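Local structure of geranyl diphosphate synthase small subunit (Antirrhinum majus, 3QKC) at residues S19-A24 and V74-V79; S32-M37 and I116-E121; H38-A43 and N106-T111; L52-C57 and G62-A67; E170-V175 and L219-S224. The protein probably associates with a catalytic large subunit to form geranyl diphosphate from dimethylallyl and isopentenyl diphosphates, using the all-helical fold of the isoprenyl diphosphate synthase family. One frame throughout, in Å; residues are numbered along the deposited sequence.

Contact 1 of 5, residues S19-A24 and V74-V79; sequences SYLKKA and VHLMHV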
# COMPACT_ATOMS: atom_id res chain seq x y z
N SER A 19 -12.85 17.65 -1.12
CA SER A 19 -14.24 17.24 -1.36
C SER A 19 -14.31 15.83 -1.95
O SER A 19 -15.23 15.07 -1.66
CB SER A 19 -14.96 18.23 -2.29
OG SER A 19 -15.33 19.40 -1.58
N TYR A 20 -13.32 15.50 -2.78
CA TYR A 20 -13.24 14.17 -3.35
C TYR A 20 -12.97 13.11 -2.27
O TYR A 20 -13.58 12.05 -2.26
CB TYR A 20 -12.16 14.13 -4.43
CG TYR A 20 -12.04 12.76 -5.03
CD1 TYR A 20 -11.11 11.85 -4.55
CD2 TYR A 20 -12.90 12.35 -6.06
CE1 TYR A 20 -11.00 10.59 -5.08
CE2 TYR A 20 -12.80 11.08 -6.60
CZ TYR A 20 -11.84 10.21 -6.10
OH TYR A 20 -11.74 8.95 -6.63
N LEU A 21 -12.05 13.42 -1.36
CA LEU A 21 -11.73 12.52 -0.27
C LEU A 21 -12.89 12.38 0.71
O LEU A 21 -13.09 11.31 1.28
CB LEU A 21 -10.47 13.00 0.45
CG LEU A 21 -9.15 12.67 -0.27
CD1 LEU A 21 -8.03 13.58 0.19
CD2 LEU A 21 -8.78 11.22 -0.08
N LYS A 22 -13.66 13.45 0.90
CA LYS A 22 -14.76 13.42 1.87
C LYS A 22 -15.90 12.50 1.44
O LYS A 22 -16.58 11.91 2.26
CB LYS A 22 -15.24 14.83 2.22
CG LYS A 22 -14.54 15.38 3.47
CD LYS A 22 -14.59 16.89 3.55
CE LYS A 22 -14.64 17.35 5.00
NZ LYS A 22 -13.42 16.96 5.78
N LYS A 23 -16.06 12.38 0.13
CA LYS A 23 -16.96 11.42 -0.46
C LYS A 23 -16.52 9.96 -0.24
O LYS A 23 -17.36 9.07 -0.21
CB LYS A 23 -17.13 11.74 -1.95
CG LYS A 23 -17.94 13.02 -2.19
CD LYS A 23 -17.76 13.58 -3.60
CE LYS A 23 -18.73 14.73 -3.84
NZ LYS A 23 -19.19 14.77 -5.25
N ALA A 24 -15.22 9.72 -0.04
CA ALA A 24 -14.69 8.36 0.07
C ALA A 24 -14.47 7.85 1.51
O ALA A 24 -14.45 6.64 1.74
CB ALA A 24 -13.41 8.23 -0.74
N VAL A 74 -2.09 10.75 -3.62
CA VAL A 74 -0.82 11.40 -3.26
C VAL A 74 -0.93 11.98 -1.85
O VAL A 74 -0.03 11.78 -1.01
CB VAL A 74 -0.42 12.48 -4.29
CG1 VAL A 74 0.72 13.35 -3.75
CG2 VAL A 74 -0.04 11.83 -5.62
N HIS A 75 -2.04 12.67 -1.59
CA HIS A 75 -2.30 13.26 -0.29
C HIS A 75 -2.28 12.18 0.77
O HIS A 75 -1.66 12.36 1.80
CB HIS A 75 -3.63 14.02 -0.27
CG HIS A 75 -4.04 14.47 1.10
ND1 HIS A 75 -3.42 15.51 1.76
CD2 HIS A 75 -4.99 14.01 1.95
CE1 HIS A 75 -3.98 15.68 2.95
NE2 HIS A 75 -4.94 14.78 3.09
N LEU A 76 -2.94 11.06 0.51
CA LEU A 76 -2.99 9.93 1.45
C LEU A 76 -1.64 9.27 1.72
O LEU A 76 -1.34 8.91 2.87
CB LEU A 76 -4.03 8.89 1.00
CG LEU A 76 -5.52 9.34 1.12
CD1 LEU A 76 -6.41 8.50 0.22
CD2 LEU A 76 -6.04 9.30 2.56
N MET A 77 -0.80 9.12 0.69
CA MET A 77 0.54 8.55 0.93
C MET A 77 1.24 9.44 1.93
O MET A 77 1.86 8.96 2.87
CB MET A 77 1.40 8.42 -0.34
CG MET A 77 0.91 7.44 -1.39
SD MET A 77 0.57 5.76 -0.83
CE MET A 77 -1.23 5.91 -0.71
N HIS A 78 1.14 10.75 1.69
CA HIS A 78 1.72 11.77 2.54
C HIS A 78 1.19 11.69 3.97
O HIS A 78 1.98 11.80 4.93
CB HIS A 78 1.47 13.16 1.94
CG HIS A 78 1.54 14.29 2.93
ND1 HIS A 78 2.73 14.82 3.39
CD2 HIS A 78 0.56 15.06 3.47
CE1 HIS A 78 2.47 15.83 4.20
NE2 HIS A 78 1.16 16.00 4.26
N VAL A 79 -0.13 11.54 4.10
CA VAL A 79 -0.78 11.37 5.40
C VAL A 79 -0.27 10.11 6.08
O VAL A 79 0.01 10.13 7.29
CB VAL A 79 -2.34 11.33 5.30
CG1 VAL A 79 -2.96 10.80 6.61
CG2 VAL A 79 -2.89 12.70 4.99
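Leu21 reaches across from its helix as a two-pronged fork and meets two consecutive residues of the facing helix, His75 and Leu76. Its CD1 comes to 3.5 Å from His75 CD2, approaching the imidazole on a slant, while Leu21 CD2 lies 3.6 Å from Leu76 CD1. The two leucine side chains run antiparallel past one another, so their branched ends mesh with no polar bond to direct them. With the Leu21 and Leu76 CA atoms 9.3 Å apart, a branched aliphatic chain on each side suits the gap. Shortening Leu21 to an alanine would probably take from the His75 ring carbon and the Leu76 methyl their partner on helix 5-24 and open a gap between the helices.

Outward from this pair, the His75 side chain, with CG opposite the backbone N (chi1 172°), swings its ring out toward Leu21. Two neighbours then hold the imidazole: Val79 CG2 packs 3.4 Å above the ring plane toward the rim, and His75 NE2 is hydrogen-bonded to the carbonyl oxygen of Thr41. Histidine thus serves both chemistries, offering carbon to Leu21 and nitrogen to a backbone oxygen. Leu76 is further packed by Ile25, Ile115 and Phe118. The whole is apolar core packing of helix 5-24 on helix 68-85, as expected of the all-alpha isoprenyl diphosphate synthase fold.

Contact 2 of 5, residues S32-M37 and I116-E121; sequences SVFEPM and IPFGLE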
# COMPACT_ATOMS: atom_id res chain seq x y z
N SER A 32 -14.87 1.29 13.68
CA SER A 32 -14.22 0.88 12.45
C SER A 32 -13.04 1.85 12.28
O SER A 32 -12.99 2.90 12.94
CB SER A 32 -15.18 0.94 11.26
OG SER A 32 -15.20 -0.28 10.53
N VAL A 33 -12.09 1.49 11.42
CA VAL A 33 -10.95 2.33 11.16
C VAL A 33 -11.37 3.69 10.64
O VAL A 33 -10.54 4.58 10.52
CB VAL A 33 -10.04 1.75 10.05
CG1 VAL A 33 -8.59 2.13 10.34
CG2 VAL A 33 -10.21 0.27 9.90
N PHE A 34 -12.66 3.87 10.32
CA PHE A 34 -13.03 5.07 9.59
C PHE A 34 -12.88 6.36 10.36
O PHE A 34 -12.42 7.35 9.79
CB PHE A 34 -14.36 4.92 8.84
CG PHE A 34 -14.20 4.22 7.53
CD1 PHE A 34 -14.70 2.94 7.35
CD2 PHE A 34 -13.50 4.82 6.51
CE1 PHE A 34 -14.52 2.27 6.15
CE2 PHE A 34 -13.31 4.16 5.29
CZ PHE A 34 -13.82 2.90 5.11
N GLU A 35 -13.17 6.32 11.65
CA GLU A 35 -12.97 7.48 12.52
C GLU A 35 -11.51 7.96 12.53
O GLU A 35 -11.26 9.09 12.15
CB GLU A 35 -13.47 7.22 13.94
CG GLU A 35 -13.22 8.41 14.86
CD GLU A 35 -13.49 8.11 16.33
OE1 GLU A 35 -13.50 6.93 16.72
OE2 GLU A 35 -13.70 9.07 17.09
N PRO A 36 -10.54 7.12 12.98
CA PRO A 36 -9.15 7.65 12.88
C PRO A 36 -8.69 7.92 11.44
O PRO A 36 -7.89 8.84 11.22
CB PRO A 36 -8.29 6.56 13.55
CG PRO A 36 -9.14 5.33 13.52
CD PRO A 36 -10.57 5.82 13.67
N MET A 37 -9.20 7.17 10.47
CA MET A 37 -8.87 7.46 9.05
C MET A 37 -9.38 8.81 8.57
O MET A 37 -8.65 9.56 7.93
CB MET A 37 -9.34 6.34 8.10
CG MET A 37 -8.88 6.54 6.65
SD MET A 37 -9.22 5.16 5.52
CE MET A 37 -9.13 3.78 6.68
N ILE A 116 -2.48 3.64 3.41
CA ILE A 116 -1.62 3.33 2.26
C ILE A 116 -2.33 2.67 1.08
O ILE A 116 -2.29 3.22 -0.00
CB ILE A 116 -0.32 2.61 2.63
CG1 ILE A 116 0.56 3.56 3.47
CG2 ILE A 116 0.46 2.22 1.35
CD1 ILE A 116 1.67 2.87 4.26
N PRO A 117 -2.98 1.50 1.27
CA PRO A 117 -3.65 0.85 0.13
C PRO A 117 -4.97 1.53 -0.31
O PRO A 117 -5.38 1.43 -1.48
CB PRO A 117 -3.95 -0.56 0.66
CG PRO A 117 -4.06 -0.39 2.15
CD PRO A 117 -2.99 0.63 2.46
N PHE A 118 -5.64 2.18 0.63
CA PHE A 118 -6.87 2.89 0.36
C PHE A 118 -6.68 3.87 -0.80
O PHE A 118 -7.47 3.88 -1.74
CB PHE A 118 -7.32 3.62 1.62
CG PHE A 118 -8.70 4.20 1.52
CD1 PHE A 118 -8.89 5.49 1.04
CD2 PHE A 118 -9.81 3.45 1.89
CE1 PHE A 118 -10.15 6.02 0.93
CE2 PHE A 118 -11.09 3.98 1.80
CZ PHE A 118 -11.26 5.28 1.31
N GLY A 119 -5.63 4.68 -0.74
CA GLY A 119 -5.30 5.56 -1.86
C GLY A 119 -5.12 4.83 -3.17
O GLY A 119 -5.62 5.27 -4.22
N LEU A 120 -4.41 3.70 -3.13
CA LEU A 120 -4.22 2.86 -4.34
C LEU A 120 -5.49 2.19 -4.81
O LEU A 120 -5.67 1.96 -6.00
CB LEU A 120 -3.13 1.81 -4.14
CG LEU A 120 -1.78 2.36 -3.66
CD1 LEU A 120 -0.93 1.23 -3.12
CD2 LEU A 120 -1.08 3.07 -4.80
N GLU A 121 -6.37 1.86 -3.86
CA GLU A 121 -7.70 1.33 -4.17
C GLU A 121 -8.58 2.39 -4.86
O GLU A 121 -9.24 2.09 -5.85
CB GLU A 121 -8.40 0.82 -2.91
CG GLU A 121 -9.74 0.13 -3.18
CD GLU A 121 -10.51 -0.26 -1.92
OE1 GLU A 121 -9.93 -0.30 -0.81
OE2 GLU A 121 -11.72 -0.52 -2.04
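Met37 lays its sulfur over the Phe118 ring: SD stands 4.2 Å from the centroid of that ring, only 16° off its normal, a Met-aromatic contact made on the face. The sulfur is displaced a little toward the rim, to the side of CG and CD2. A flexible, polarisable thioether suits this place because it can bend to fit a flat surface; Met37 does so at its last torsion (chi3 -30°), after running extended from the backbone.

Phe34 meets the same aromatic ring differently. The two phenylalanine side chains run at about a right angle to each other, and Phe34 presents its edge, CE2 lying 4.1 Å from Phe118 CE2, although Phe118 itself is met obliquely. Here the N-terminal part of helix 34-43 packs on helix 105-126 of the all-helical prenyl-synthase fold, just past the kink at Pro117, whose ring nitrogen has no hydrogen to give to the preceding turn.

Phe118 can reach both partners because its CG lies opposite the backbone N (chi1 -170°), and it also touches Leu76 and Ile25. Near Ser32 and Val33 the second subunit closes in: Ser150 of that subunit packs on Phe34, and its Glu155 accepts hydrogen bonds from Ser32 OG and Val33 N.

Contact 3 of 5, residues H38-A43 and N106-T111; sequences HHLTFA and NIELLT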
# COMPACT_ATOMS: atom_id res chain seq x y z
N HIS A 38 -10.64 9.13 8.86
CA HIS A 38 -11.19 10.43 8.51
C HIS A 38 -10.46 11.55 9.25
O HIS A 38 -10.04 12.54 8.64
CB HIS A 38 -12.68 10.47 8.81
CG HIS A 38 -13.35 11.72 8.33
ND1 HIS A 38 -14.03 11.78 7.13
CD2 HIS A 38 -13.43 12.96 8.87
CE1 HIS A 38 -14.51 13.00 6.96
NE2 HIS A 38 -14.16 13.73 8.00
N HIS A 39 -10.28 11.39 10.55
CA HIS A 39 -9.61 12.41 11.32
C HIS A 39 -8.18 12.73 10.82
O HIS A 39 -7.86 13.89 10.56
CB HIS A 39 -9.61 12.08 12.80
CG HIS A 39 -9.00 13.16 13.64
ND1 HIS A 39 -7.73 13.07 14.18
CD2 HIS A 39 -9.47 14.38 14.00
CE1 HIS A 39 -7.46 14.17 14.85
NE2 HIS A 39 -8.49 14.99 14.75
N LEU A 40 -7.33 11.72 10.69
CA LEU A 40 -5.91 11.95 10.36
C LEU A 40 -5.73 12.57 8.98
O LEU A 40 -4.90 13.44 8.80
CB LEU A 40 -5.10 10.67 10.52
CG LEU A 40 -5.16 10.14 11.95
CD1 LEU A 40 -4.24 8.95 12.13
CD2 LEU A 40 -4.81 11.25 12.93
N THR A 41 -6.56 12.14 8.04
CA THR A 41 -6.52 12.63 6.66
C THR A 41 -6.75 14.14 6.56
O THR A 41 -5.99 14.84 5.88
CB THR A 41 -7.54 11.84 5.79
OG1 THR A 41 -7.25 10.45 5.88
CG2 THR A 41 -7.50 12.27 4.32
N PHE A 42 -7.78 14.63 7.24
CA PHE A 42 -8.14 16.05 7.18
C PHE A 42 -7.51 16.93 8.26
O PHE A 42 -7.61 18.16 8.19
CB PHE A 42 -9.66 16.22 7.14
CG PHE A 42 -10.32 15.39 6.08
CD1 PHE A 42 -10.84 14.15 6.38
CD2 PHE A 42 -10.37 15.84 4.77
CE1 PHE A 42 -11.42 13.36 5.38
CE2 PHE A 42 -10.94 15.06 3.77
CZ PHE A 42 -11.46 13.82 4.08
N ALA A 43 -6.87 16.32 9.25
CA ALA A 43 -6.10 17.11 10.23
C ALA A 43 -4.66 17.31 9.76
O ALA A 43 -3.96 18.21 10.23
CB ALA A 43 -6.11 16.44 11.60
N ASN A 106 -1.21 2.75 19.03
CA ASN A 106 -1.62 1.53 18.32
C ASN A 106 -2.60 1.81 17.19
O ASN A 106 -2.53 1.18 16.14
CB ASN A 106 -2.15 0.43 19.28
CG ASN A 106 -3.25 0.94 20.23
OD1 ASN A 106 -3.83 2.00 20.02
ND2 ASN A 106 -3.53 0.17 21.28
N ILE A 107 -3.50 2.76 17.43
CA ILE A 107 -4.51 3.18 16.47
C ILE A 107 -3.92 3.97 15.31
O ILE A 107 -4.31 3.79 14.16
CB ILE A 107 -5.61 4.04 17.17
CG1 ILE A 107 -6.30 3.25 18.29
CG2 ILE A 107 -6.62 4.62 16.17
CD1 ILE A 107 -6.94 1.96 17.84
N GLU A 108 -2.99 4.86 15.61
CA GLU A 108 -2.27 5.57 14.56
C GLU A 108 -1.48 4.61 13.67
O GLU A 108 -1.37 4.84 12.46
CB GLU A 108 -1.35 6.64 15.14
CG GLU A 108 -2.10 7.83 15.71
CD GLU A 108 -1.18 8.84 16.39
OE1 GLU A 108 -0.00 8.51 16.65
OE2 GLU A 108 -1.63 9.98 16.66
N LEU A 109 -0.95 3.55 14.26
CA LEU A 109 -0.15 2.56 13.49
C LEU A 109 -1.01 1.86 12.43
O LEU A 109 -0.66 1.81 11.27
CB LEU A 109 0.51 1.54 14.41
CG LEU A 109 1.18 0.30 13.78
CD1 LEU A 109 2.44 0.67 12.97
CD2 LEU A 109 1.54 -0.69 14.87
N LEU A 110 -2.14 1.32 12.85
CA LEU A 110 -2.99 0.60 11.94
C LEU A 110 -3.72 1.51 10.96
O LEU A 110 -3.93 1.13 9.80
CB LEU A 110 -3.95 -0.32 12.71
CG LEU A 110 -5.03 0.23 13.62
CD1 LEU A 110 -6.27 0.54 12.80
CD2 LEU A 110 -5.34 -0.80 14.69
N THR A 111 -4.08 2.72 11.39
CA THR A 111 -4.74 3.66 10.48
C THR A 111 -3.80 4.05 9.35
O THR A 111 -4.24 4.21 8.20
CB THR A 111 -5.21 4.96 11.17
OG1 THR A 111 -6.05 4.65 12.28
CG2 THR A 111 -6.01 5.80 10.19
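Leu40 and Thr111 bring their two helices together, with CA atoms 8.4 Å apart and both CB atoms directed across the gap. The touching end of Leu40 is CD1, which lies 4.1 Å from Thr111 CG2 and 4.3 Å from Glu108 CG, one turn earlier on the same helix. A single leucine methyl thus packs against two residues of one helical ridge, and what it touches is carbon in each case: the methyl of the threonine and the aliphatic stem of the glutamate.

Threonine suits its place because it divides its two branches. CG2 is trans to the backbone N and faces Leu40, whereas OG1 (chi1 -55°) turns back along its own helix and donates to Ile107 O at 2.7 Å. That carbonyl oxygen is gripped twice, since Thr111 N also reaches it, at 3.0 Å, from the opposite face of its plane; the hydroxyl lies 36° out of the carbonyl plane. The hydroxyl's proton is therefore taken up within the helix even though the residue is buried. With an alanine here, Leu40 CD1 would probably lose its methyl partner and Ile107 O the second of its two donors.

The carboxylate of Glu108 turns to other company, with OE2 hydrogen-bonded to His101 ND1. Thr83 of helix 68-85 packs on both Leu40 and Glu108, so that three helices meet here, while Pro36 and Met37 continue the packing of helix 34-43 on Thr111. On helix 105-126, Ile107 and Leu110 also pack on Leu161 and Val154 of the second subunit.

Contact 4 of 5, residues L52-C57 and G62-A67; sequences LCVAAC and GDRSDA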
# COMPACT_ATOMS: atom_id res chain seq x y z
N LEU A 52 0.09 19.70 -7.47
CA LEU A 52 0.91 19.55 -8.68
C LEU A 52 0.35 18.44 -9.59
O LEU A 52 0.34 18.57 -10.82
CB LEU A 52 2.37 19.29 -8.34
CG LEU A 52 3.39 19.09 -9.47
CD1 LEU A 52 3.35 20.27 -10.46
CD2 LEU A 52 4.80 18.87 -8.93
N CYS A 53 -0.11 17.35 -8.98
CA CYS A 53 -0.74 16.27 -9.73
C CYS A 53 -1.85 16.77 -10.63
O CYS A 53 -1.85 16.49 -11.82
CB CYS A 53 -1.29 15.20 -8.80
SG CYS A 53 -1.95 13.80 -9.74
N VAL A 54 -2.79 17.53 -10.06
CA VAL A 54 -3.89 18.07 -10.85
C VAL A 54 -3.40 19.05 -11.93
O VAL A 54 -3.83 18.98 -13.10
CB VAL A 54 -4.98 18.71 -9.98
CG1 VAL A 54 -6.07 19.36 -10.84
CG2 VAL A 54 -5.61 17.66 -9.05
N ALA A 55 -2.49 19.94 -11.53
CA ALA A 55 -2.00 20.99 -12.41
C ALA A 55 -1.19 20.43 -13.57
O ALA A 55 -1.24 20.97 -14.69
CB ALA A 55 -1.18 22.00 -11.64
N ALA A 56 -0.45 19.35 -13.31
CA ALA A 56 0.34 18.68 -14.34
C ALA A 56 -0.58 18.06 -15.38
O ALA A 56 -0.31 18.15 -16.58
CB ALA A 56 1.26 17.62 -13.72
N CYS A 57 -1.68 17.48 -14.91
CA CYS A 57 -2.71 16.88 -15.77
C CYS A 57 -3.37 17.90 -16.68
O CYS A 57 -3.57 17.65 -17.86
CB CYS A 57 -3.76 16.15 -14.92
SG CYS A 57 -4.97 15.25 -15.89
N GLY A 62 -5.58 17.34 -19.80
CA GLY A 62 -6.57 16.55 -19.07
C GLY A 62 -7.64 17.41 -18.40
O GLY A 62 -7.44 18.62 -18.22
N ASP A 63 -8.77 16.80 -18.07
CA ASP A 63 -9.72 17.44 -17.14
C ASP A 63 -9.25 17.11 -15.74
O ASP A 63 -8.50 16.14 -15.54
CB ASP A 63 -11.16 16.95 -17.35
CG ASP A 63 -12.16 17.61 -16.38
OD1 ASP A 63 -12.34 18.85 -16.44
OD2 ASP A 63 -12.76 16.90 -15.55
N ARG A 64 -9.67 17.89 -14.76
CA ARG A 64 -9.24 17.60 -13.40
C ARG A 64 -9.90 16.37 -12.77
O ARG A 64 -9.36 15.79 -11.83
CB ARG A 64 -9.37 18.84 -12.50
CG ARG A 64 -10.77 19.29 -12.21
CD ARG A 64 -10.68 20.41 -11.18
NE ARG A 64 -9.69 21.40 -11.61
CZ ARG A 64 -9.26 22.41 -10.88
NH1 ARG A 64 -9.70 22.57 -9.64
NH2 ARG A 64 -8.37 23.26 -11.38
N SER A 65 -11.05 15.95 -13.31
CA SER A 65 -11.69 14.72 -12.84
C SER A 65 -10.84 13.49 -13.19
O SER A 65 -10.95 12.46 -12.52
CB SER A 65 -13.11 14.56 -13.39
OG SER A 65 -13.10 14.35 -14.79
N ASP A 66 -9.99 13.63 -14.20
CA ASP A 66 -9.07 12.58 -14.65
C ASP A 66 -7.93 12.30 -13.65
O ASP A 66 -7.37 11.20 -13.64
CB ASP A 66 -8.45 12.94 -16.00
CG ASP A 66 -9.40 12.72 -17.17
OD1 ASP A 66 -9.17 13.36 -18.23
OD2 ASP A 66 -10.35 11.91 -17.05
N ALA A 67 -7.59 13.31 -12.83
CA ALA A 67 -6.45 13.23 -11.91
C ALA A 67 -6.85 13.31 -10.44
O ALA A 67 -5.98 13.24 -9.55
CB ALA A 67 -5.43 14.34 -12.24
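Gly62 passes so close to Cys57 that a side chain on it would collide with the sulfur: a CB placed there would fall 2.3 Å from Cys57 SG. The lack of one lets the backbone come in, and Gly62 N donates to Cys57 O at 2.8 Å, a bond reaching back five residues and tilted 32° from the carbonyl plane. Beyond it the chain folds over the helix. Cys57 CB lies 3.6 Å from Ala67 CB, and Cys57 SG sits near Asp63 O as packing. Small residues, cysteine and alanine, suit so close an approach.

Farther along, Val54 CG1 lies 3.7 Å from Arg64 CB and beneath one face of the guanidinium, toward its rim. Arg64 folds back over the valine by bending at chi3 (50°), and its charge is met by salt bridges to Asp16 and Glu58.

The loop is also braced internally. Asp63 OD2 takes two bonds from Ser65, from OG at 2.7 Å on its anti lone pair and from the backbone N above the carboxylate plane. The latter closes an Asx turn, at the head of residues 64-66 with helical backbone angles, in the short connection from helix 48-59 to helix 68-85.

Contact 5 of 5, residues E170-V175 and L219-S224; sequences ELIEYV and LGKNRS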
# COMPACT_ATOMS: atom_id res chain seq x y z
N GLU A 170 24.42 17.15 2.65
CA GLU A 170 24.13 16.24 1.53
C GLU A 170 23.16 15.15 1.93
O GLU A 170 22.32 14.74 1.13
CB GLU A 170 25.41 15.61 0.96
CG GLU A 170 26.27 16.55 0.11
CD GLU A 170 27.39 17.22 0.90
OE1 GLU A 170 27.51 16.99 2.13
OE2 GLU A 170 28.17 17.98 0.27
N LEU A 171 23.29 14.67 3.17
CA LEU A 171 22.41 13.68 3.75
C LEU A 171 21.02 14.28 3.97
O LEU A 171 20.02 13.60 3.76
CB LEU A 171 22.97 13.13 5.06
CG LEU A 171 22.04 12.37 6.03
CD1 LEU A 171 21.53 11.08 5.41
CD2 LEU A 171 22.71 12.07 7.38
N ILE A 172 20.98 15.55 4.40
CA ILE A 172 19.72 16.27 4.59
C ILE A 172 19.02 16.47 3.25
O ILE A 172 17.83 16.14 3.11
CB ILE A 172 19.92 17.61 5.32
CG1 ILE A 172 20.29 17.36 6.79
CG2 ILE A 172 18.65 18.47 5.24
CD1 ILE A 172 20.84 18.58 7.51
N GLU A 173 19.75 17.00 2.26
CA GLU A 173 19.22 17.14 0.91
C GLU A 173 18.69 15.81 0.38
O GLU A 173 17.59 15.76 -0.16
CB GLU A 173 20.26 17.71 -0.06
CG GLU A 173 19.67 18.03 -1.44
CD GLU A 173 20.64 18.75 -2.37
OE1 GLU A 173 21.74 19.15 -1.93
OE2 GLU A 173 20.27 18.92 -3.55
N TYR A 174 19.47 14.74 0.54
CA TYR A 174 19.08 13.41 0.07
C TYR A 174 17.73 12.98 0.65
O TYR A 174 16.90 12.42 -0.06
CB TYR A 174 20.13 12.34 0.39
CG TYR A 174 19.77 10.96 -0.14
CD1 TYR A 174 19.70 10.71 -1.51
CD2 TYR A 174 19.46 9.91 0.73
CE1 TYR A 174 19.37 9.46 -2.01
CE2 TYR A 174 19.12 8.64 0.23
CZ TYR A 174 19.08 8.43 -1.14
OH TYR A 174 18.75 7.19 -1.66
N VAL A 175 17.55 13.22 1.95
CA VAL A 175 16.30 12.92 2.63
C VAL A 175 15.14 13.72 2.03
O VAL A 175 14.05 13.17 1.81
CB VAL A 175 16.44 13.10 4.16
CG1 VAL A 175 15.07 13.18 4.84
CG2 VAL A 175 17.29 11.97 4.76
N LEU A 219 13.08 23.80 2.34
CA LEU A 219 12.42 24.90 3.05
C LEU A 219 11.89 24.44 4.40
O LEU A 219 11.98 25.17 5.37
CB LEU A 219 11.28 25.47 2.20
CG LEU A 219 11.53 26.71 1.34
CD1 LEU A 219 12.72 26.55 0.40
CD2 LEU A 219 10.26 27.04 0.56
N GLY A 220 11.35 23.22 4.44
CA GLY A 220 10.82 22.62 5.66
C GLY A 220 11.86 22.26 6.71
O GLY A 220 11.52 21.83 7.82
N LYS A 221 13.14 22.42 6.35
CA LYS A 221 14.26 22.36 7.29
C LYS A 221 14.59 23.76 7.78
O LYS A 221 14.85 23.97 8.97
CB LYS A 221 15.49 21.73 6.62
CG LYS A 221 15.83 20.31 7.11
CD LYS A 221 14.75 19.28 6.75
CE LYS A 221 15.05 17.96 7.44
NZ LYS A 221 14.09 16.89 7.06
N ASN A 222 14.57 24.71 6.85
CA ASN A 222 14.75 26.15 7.10
C ASN A 222 16.08 26.55 7.74
O ASN A 222 16.20 27.63 8.32
CB ASN A 222 13.56 26.71 7.91
CG ASN A 222 13.19 28.13 7.49
OD1 ASN A 222 13.42 29.08 8.23
ND2 ASN A 222 12.61 28.26 6.30
N ARG A 223 17.09 25.68 7.61
CA ARG A 223 18.41 25.95 8.21
C ARG A 223 19.36 26.80 7.36
O ARG A 223 20.54 26.98 7.72
CB ARG A 223 19.08 24.65 8.66
CG ARG A 223 19.09 24.48 10.18
CD ARG A 223 17.74 24.03 10.75
NE ARG A 223 17.36 24.81 11.94
CZ ARG A 223 17.97 24.74 13.12
NH1 ARG A 223 19.00 23.92 13.32
NH2 ARG A 223 17.54 25.50 14.12
N SER A 224 18.85 27.33 6.25
CA SER A 224 19.53 28.34 5.43
C SER A 224 20.86 27.93 4.77
O SER A 224 21.31 28.60 3.84
CB SER A 224 19.70 29.67 6.20
OG SER A 224 18.54 30.49 6.08
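Lys221 crosses Ile172 at a slant and ends near Val175. Its CB leaves the backbone directed toward helix 169-195 but is still short of contact. CG makes the closest approach, 3.9 Å from Ile172 CG2, the branch that stands trans to the isoleucine's backbone N. A bend at chi2 (65°) then carries the chain past the methyl; CD, 4.3 Å from Ile172 CG2, and CE follow in an extended run. NZ comes last, 4.4 Å from Val175 CG1, one turn farther along the helix. It forms no bond to segment 170-175, and its charged partner is Glu160 OE2, in a long, weak ion pair.

Lysine suits this place because its methylene chain can cover beta-branched residues while its ammonium group ends beyond them, toward Glu160. The isoleucine and valine, in turn, give the helix a compact apolar flank.

The backbone carrying Lys221 has just left helix 199-219. Asn222 takes a positive phi (61°), a conformation asparagine tolerates well, and its ND2 donates to Leu219 O at 3.3 Å. The bond lies in the carbonyl plane, on a lone pair of the oxygen, and the amide is turned nearly flat to it.

This turn lies against the first turns of helix 169-195, where Ile172 is also covered by Leu163 and Phe226. Helix 153-160 flanks Val175 through His159 and Glu160, and helix 227-241 follows the loop, with Arg229 forming a salt bridge to Glu173.

Contacts 1, 2 and 3 form one continuous cluster, their centres 8 to 12 Å apart, in which helices 5-24, 34-43, 68-85 and 105-126 pack together. Contacts 2 and 3 join the same two helices, and contact 1 interlocks with both along the chain, its segments alternating with theirs. The second subunit reaches contacts 2 and 3, so this cluster ties the core to the dimer interface. Contact 4, between the segments of the first three in sequence, closes a short connection about 15 Å from contact 1, centre to centre. Contact 5 comes last and stands apart, its centre 27 to 30 Å from the others, joining C-terminal parts of the helical fold.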